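Local coordinates for glycosyltransferase Gtf1 (Streptococcus pneumoniae, PDB 4PQG), which belongs to the GT-B class of glycosyltransferases, built from two Rossmann-like domains with an added extended beta-sheet domain, at residues F274-F283 with L294-H304. Numbering follows the deposited sequence.
Sequences FTNADKVDFF and LQEQFAKYTQH
Phe298 drives its CZ edge against the face of Phe274, an edge-to-face aromatic pair with centroids 5.3 Å apart and ring planes at 77°. Phe298 CZ also lies 4.0 Å from Phe283 CE2, completing a three-ring cluster, although the Phe283 and Phe298 rings meet obliquely. Val280 CG1 lies over the centre of one face of Phe283, opposite the side that Phe298 CE2 approaches. One turn earlier in helix 288-301, Leu294 has its CG anti to the backbone N (chi1 -172°) and lays CD1 over the Phe274 ring in a CH-pi contact, 4.2 Å from the centroid. Ala277 CB packs against the Phe298 ring, 3.8 Å from Phe298 CE1.

The polar part of the contact belongs to His304. His304 NE2 donates to Thr275 O at 2.9 Å; the bond is bent, with the donor well above the carbonyl plane. One face of the imidazole rests on the backbone N atoms of Ala277 and Asp278, while the Asp278 carboxylate lies nearly parallel to the ring, Asp278 OD1 3.4 Å from His304 CE1. Asp278 OD2 has a salt bridge to Lys279 NZ. Thr302 OG1 accepts from His304 N, an ST turn, and itself donates to Phe298 O, tying His304 N back to the end of helix 288-301.

Phe298 and Leu294 also touch Ile308 of edge strand 308-310; the contact joins parts of the beta-alpha-beta unit 282-285, 288-301, 308-310 in a Rossmann-like domain of the GT-B fold.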
loop_
_atom_site.group_PDB
_atom_site.type_symbol
_atom_site.label_atom_id
_atom_site.label_comp_id
_atom_site.label_asym_id
_atom_site.label_seq_id
_atom_site.Cartn_x
_atom_site.Cartn_y
_atom_site.Cartn_z
ATOM N N PHE A 274 16.073 -8.333 -11.348
ATOM C CA PHE A 274 16.635 -8.026 -12.668
ATOM C C PHE A 274 17.960 -8.772 -12.874
ATOM O O PHE A 274 18.211 -9.326 -13.958
ATOM C CB PHE A 274 16.820 -6.493 -12.847
ATOM C CG PHE A 274 15.521 -5.717 -12.943
ATOM C CD1 PHE A 274 14.294 -6.371 -13.079
ATOM C CD2 PHE A 274 15.533 -4.327 -12.942
ATOM C CE1 PHE A 274 13.113 -5.652 -13.192
ATOM C CE2 PHE A 274 14.359 -3.593 -13.067
ATOM C CZ PHE A 274 13.139 -4.254 -13.185
ATOM N N THR A 275 18.785 -8.826 -11.827
ATOM C CA THR A 275 20.030 -9.617 -11.833
ATOM C C THR A 275 19.732 -11.080 -12.169
ATOM O O THR A 275 20.439 -11.704 -12.964
ATOM C CB THR A 275 20.750 -9.521 -10.465
ATOM O OG1 THR A 275 21.123 -8.157 -10.230
ATOM C CG2 THR A 275 22.002 -10.400 -10.425
ATOM N N ASN A 276 18.648 -11.596 -11.598
ATOM C CA ASN A 276 18.262 -12.994 -11.766
ATOM C C ASN A 276 17.012 -13.181 -12.634
ATOM O O ASN A 276 16.158 -14.018 -12.338
ATOM C CB ASN A 276 18.061 -13.615 -10.376
ATOM C CG ASN A 276 19.330 -13.594 -9.554
ATOM O OD1 ASN A 276 20.249 -14.375 -9.803
ATOM N ND2 ASN A 276 19.403 -12.685 -8.580
ATOM N N ALA A 277 16.920 -12.396 -13.709
ATOM C CA ALA A 277 15.751 -12.405 -14.604
ATOM C C ALA A 277 15.549 -13.743 -15.318
ATOM O O ALA A 277 14.439 -14.068 -15.703
ATOM C CB ALA A 277 15.831 -11.267 -15.623
ATOM N N ASP A 278 16.618 -14.514 -15.463
ATOM C CA ASP A 278 16.526 -15.878 -16.010
ATOM C C ASP A 278 15.586 -16.796 -15.217
ATOM O O ASP A 278 15.101 -17.797 -15.755
ATOM C CB ASP A 278 17.916 -16.509 -16.116
ATOM C CG ASP A 278 18.633 -16.560 -14.779
ATOM O OD1 ASP A 278 18.705 -15.514 -14.095
ATOM O OD2 ASP A 278 19.114 -17.649 -14.398
ATOM N N LYS A 279 15.315 -16.455 -13.951
ATOM C CA LYS A 279 14.419 -17.251 -13.098
ATOM C C LYS A 279 12.959 -16.810 -13.168
ATOM O O LYS A 279 12.067 -17.486 -12.648
ATOM C CB LYS A 279 14.892 -17.216 -11.638
ATOM C CG LYS A 279 16.299 -17.750 -11.394
ATOM C CD LYS A 279 16.472 -19.213 -11.804
ATOM C CE LYS A 279 17.781 -19.805 -11.280
ATOM N NZ LYS A 279 18.957 -18.940 -11.582
ATOM N N VAL A 280 12.719 -15.672 -13.812
ATOM C CA VAL A 280 11.396 -15.066 -13.894
ATOM C C VAL A 280 10.738 -15.439 -15.225
ATOM O O VAL A 280 11.338 -15.240 -16.281
ATOM C CB VAL A 280 11.503 -13.520 -13.779
ATOM C CG1 VAL A 280 10.154 -12.850 -13.901
ATOM C CG2 VAL A 280 12.164 -13.117 -12.462
ATOM N N ASP A 281 9.505 -15.948 -15.159
ATOM C CA ASP A 281 8.739 -16.299 -16.358
ATOM C C ASP A 281 8.318 -15.061 -17.148
ATOM O O ASP A 281 8.505 -15.017 -18.357
ATOM C CB ASP A 281 7.547 -17.173 -15.998
ATOM C CG ASP A 281 7.980 -18.538 -15.508
ATOM O OD1 ASP A 281 8.509 -19.322 -16.321
ATOM O OD2 ASP A 281 7.844 -18.813 -14.304
ATOM N N PHE A 282 7.781 -14.047 -16.459
ATOM C CA PHE A 282 7.570 -12.736 -17.078
ATOM C C PHE A 282 7.553 -11.570 -16.092
ATOM O O PHE A 282 7.196 -11.742 -14.937
ATOM C CB PHE A 282 6.307 -12.708 -17.947
ATOM C CG PHE A 282 5.035 -13.021 -17.217
ATOM C CD1 PHE A 282 4.169 -12.004 -16.844
ATOM C CD2 PHE A 282 4.662 -14.347 -16.965
ATOM C CE1 PHE A 282 2.971 -12.292 -16.204
ATOM C CE2 PHE A 282 3.470 -14.643 -16.322
ATOM C CZ PHE A 282 2.617 -13.612 -15.946
ATOM N N PHE A 283 7.976 -10.400 -16.560
ATOM C CA PHE A 283 7.803 -9.171 -15.794
ATOM C C PHE A 283 6.527 -8.473 -16.249
ATOM O O PHE A 283 6.169 -8.530 -17.432
ATOM C CB PHE A 283 9.003 -8.252 -15.977
ATOM C CG PHE A 283 10.289 -8.805 -15.417
ATOM C CD1 PHE A 283 10.675 -8.511 -14.101
ATOM C CD2 PHE A 283 11.122 -9.613 -16.193
ATOM C CE1 PHE A 283 11.859 -9.017 -13.585
ATOM C CE2 PHE A 283 12.304 -10.120 -15.680
ATOM C CZ PHE A 283 12.675 -9.814 -14.373
ATOM N N LEU A 294 12.576 -0.861 -20.313
ATOM C CA LEU A 294 13.133 -2.000 -19.601
ATOM C C LEU A 294 13.682 -3.041 -20.574
ATOM O O LEU A 294 14.792 -3.552 -20.378
ATOM C CB LEU A 294 12.086 -2.625 -18.673
ATOM C CG LEU A 294 12.531 -3.732 -17.701
ATOM C CD1 LEU A 294 13.691 -3.292 -16.816
ATOM C CD2 LEU A 294 11.341 -4.197 -16.864
ATOM N N GLN A 295 12.919 -3.344 -21.630
ATOM C CA GLN A 295 13.398 -4.315 -22.626
ATOM C C GLN A 295 14.775 -3.917 -23.171
ATOM O O GLN A 295 15.714 -4.720 -23.157
ATOM C CB GLN A 295 12.383 -4.525 -23.759
ATOM C CG GLN A 295 12.636 -5.816 -24.530
ATOM C CD GLN A 295 12.204 -7.043 -23.751
ATOM O OE1 GLN A 295 11.020 -7.237 -23.525
ATOM N NE2 GLN A 295 13.169 -7.881 -23.341
ATOM N N GLU A 296 14.892 -2.668 -23.615
ATOM C CA GLU A 296 16.155 -2.116 -24.095
ATOM C C GLU A 296 17.273 -2.260 -23.067
ATOM O O GLU A 296 18.410 -2.595 -23.420
ATOM C CB GLU A 296 16.002 -0.635 -24.482
ATOM C CG GLU A 296 15.085 -0.387 -25.678
ATOM C CD GLU A 296 14.786 1.094 -25.930
ATOM O OE1 GLU A 296 15.114 1.946 -25.074
ATOM O OE2 GLU A 296 14.210 1.414 -26.999
ATOM N N GLN A 297 16.968 -1.985 -21.799
ATOM C CA GLN A 297 18.014 -2.029 -20.776
ATOM C C GLN A 297 18.479 -3.453 -20.500
ATOM O O GLN A 297 19.660 -3.680 -20.275
ATOM C CB GLN A 297 17.582 -1.304 -19.500
ATOM C CG GLN A 297 17.536 0.208 -19.684
ATOM C CD GLN A 297 16.705 0.903 -18.631
ATOM O OE1 GLN A 297 15.832 0.303 -18.001
ATOM N NE2 GLN A 297 16.984 2.173 -18.422
ATOM N N PHE A 298 17.550 -4.406 -20.531
ATOM C CA PHE A 298 17.926 -5.810 -20.410
ATOM C C PHE A 298 18.917 -6.213 -21.505
ATOM O O PHE A 298 19.934 -6.871 -21.237
ATOM C CB PHE A 298 16.679 -6.716 -20.392
ATOM C CG PHE A 298 16.143 -6.961 -18.998
ATOM C CD1 PHE A 298 16.967 -7.508 -18.008
ATOM C CD2 PHE A 298 14.843 -6.627 -18.671
ATOM C CE1 PHE A 298 16.501 -7.716 -16.715
ATOM C CE2 PHE A 298 14.362 -6.846 -17.399
ATOM C CZ PHE A 298 15.194 -7.391 -16.415
ATOM N N ALA A 299 18.637 -5.769 -22.729
ATOM C CA ALA A 299 19.490 -6.065 -23.882
ATOM C C ALA A 299 20.831 -5.354 -23.794
ATOM O O ALA A 299 21.858 -5.928 -24.135
ATOM C CB ALA A 299 18.775 -5.708 -25.180
ATOM N N LYS A 300 20.823 -4.112 -23.321
ATOM C CA LYS A 300 22.038 -3.296 -23.287
ATOM C C LYS A 300 22.982 -3.652 -22.128
ATOM O O LYS A 300 24.211 -3.625 -22.280
ATOM C CB LYS A 300 21.653 -1.815 -23.230
ATOM C CG LYS A 300 22.761 -0.850 -23.609
ATOM C CD LYS A 300 22.460 0.543 -23.076
ATOM C CE LYS A 300 22.950 1.627 -24.012
ATOM N NZ LYS A 300 24.418 1.539 -24.223
ATOM N N TYR A 301 22.418 -3.986 -20.971
ATOM C CA TYR A 301 23.234 -4.129 -19.757
ATOM C C TYR A 301 23.378 -5.542 -19.189
ATOM O O TYR A 301 24.221 -5.771 -18.311
ATOM C CB TYR A 301 22.717 -3.194 -18.657
ATOM C CG TYR A 301 22.701 -1.732 -19.038
ATOM C CD1 TYR A 301 23.867 -0.963 -18.998
ATOM C CD2 TYR A 301 21.517 -1.113 -19.413
ATOM C CE1 TYR A 301 23.849 0.381 -19.338
ATOM C CE2 TYR A 301 21.483 0.230 -19.744
ATOM C CZ TYR A 301 22.651 0.970 -19.707
ATOM O OH TYR A 301 22.619 2.295 -20.053
ATOM N N THR A 302 22.560 -6.474 -19.674
ATOM C CA THR A 302 22.505 -7.819 -19.110
ATOM C C THR A 302 22.573 -8.906 -20.194
ATOM O O THR A 302 22.449 -8.623 -21.383
ATOM C CB THR A 302 21.224 -8.050 -18.268
ATOM O OG1 THR A 302 20.160 -8.500 -19.111
ATOM C CG2 THR A 302 20.787 -6.780 -17.515
ATOM N N GLN A 303 22.739 -10.153 -19.758
ATOM C CA GLN A 303 22.728 -11.295 -20.656
ATOM C C GLN A 303 21.353 -11.967 -20.700
ATOM O O GLN A 303 21.242 -13.090 -21.175
ATOM C CB GLN A 303 23.813 -12.306 -20.243
ATOM C CG GLN A 303 25.247 -11.802 -20.382
ATOM C CD GLN A 303 25.628 -11.466 -21.818
ATOM O OE1 GLN A 303 25.470 -12.284 -22.735
ATOM N NE2 GLN A 303 26.133 -10.252 -22.024
ATOM N N HIS A 304 20.315 -11.291 -20.203
ATOM C CA HIS A 304 18.953 -11.835 -20.217
ATOM C C HIS A 304 18.082 -11.128 -21.217
ATOM O O HIS A 304 18.258 -9.941 -21.470
ATOM C CB HIS A 304 18.263 -11.695 -18.856
ATOM C CG HIS A 304 19.093 -12.136 -17.684
ATOM N ND1 HIS A 304 19.491 -13.408 -17.514
ATOM C CD2 HIS A 304 19.574 -11.423 -16.587
ATOM C CE1 HIS A 304 20.206 -13.508 -16.379
ATOM N NE2 HIS A 304 20.253 -12.292 -15.808
#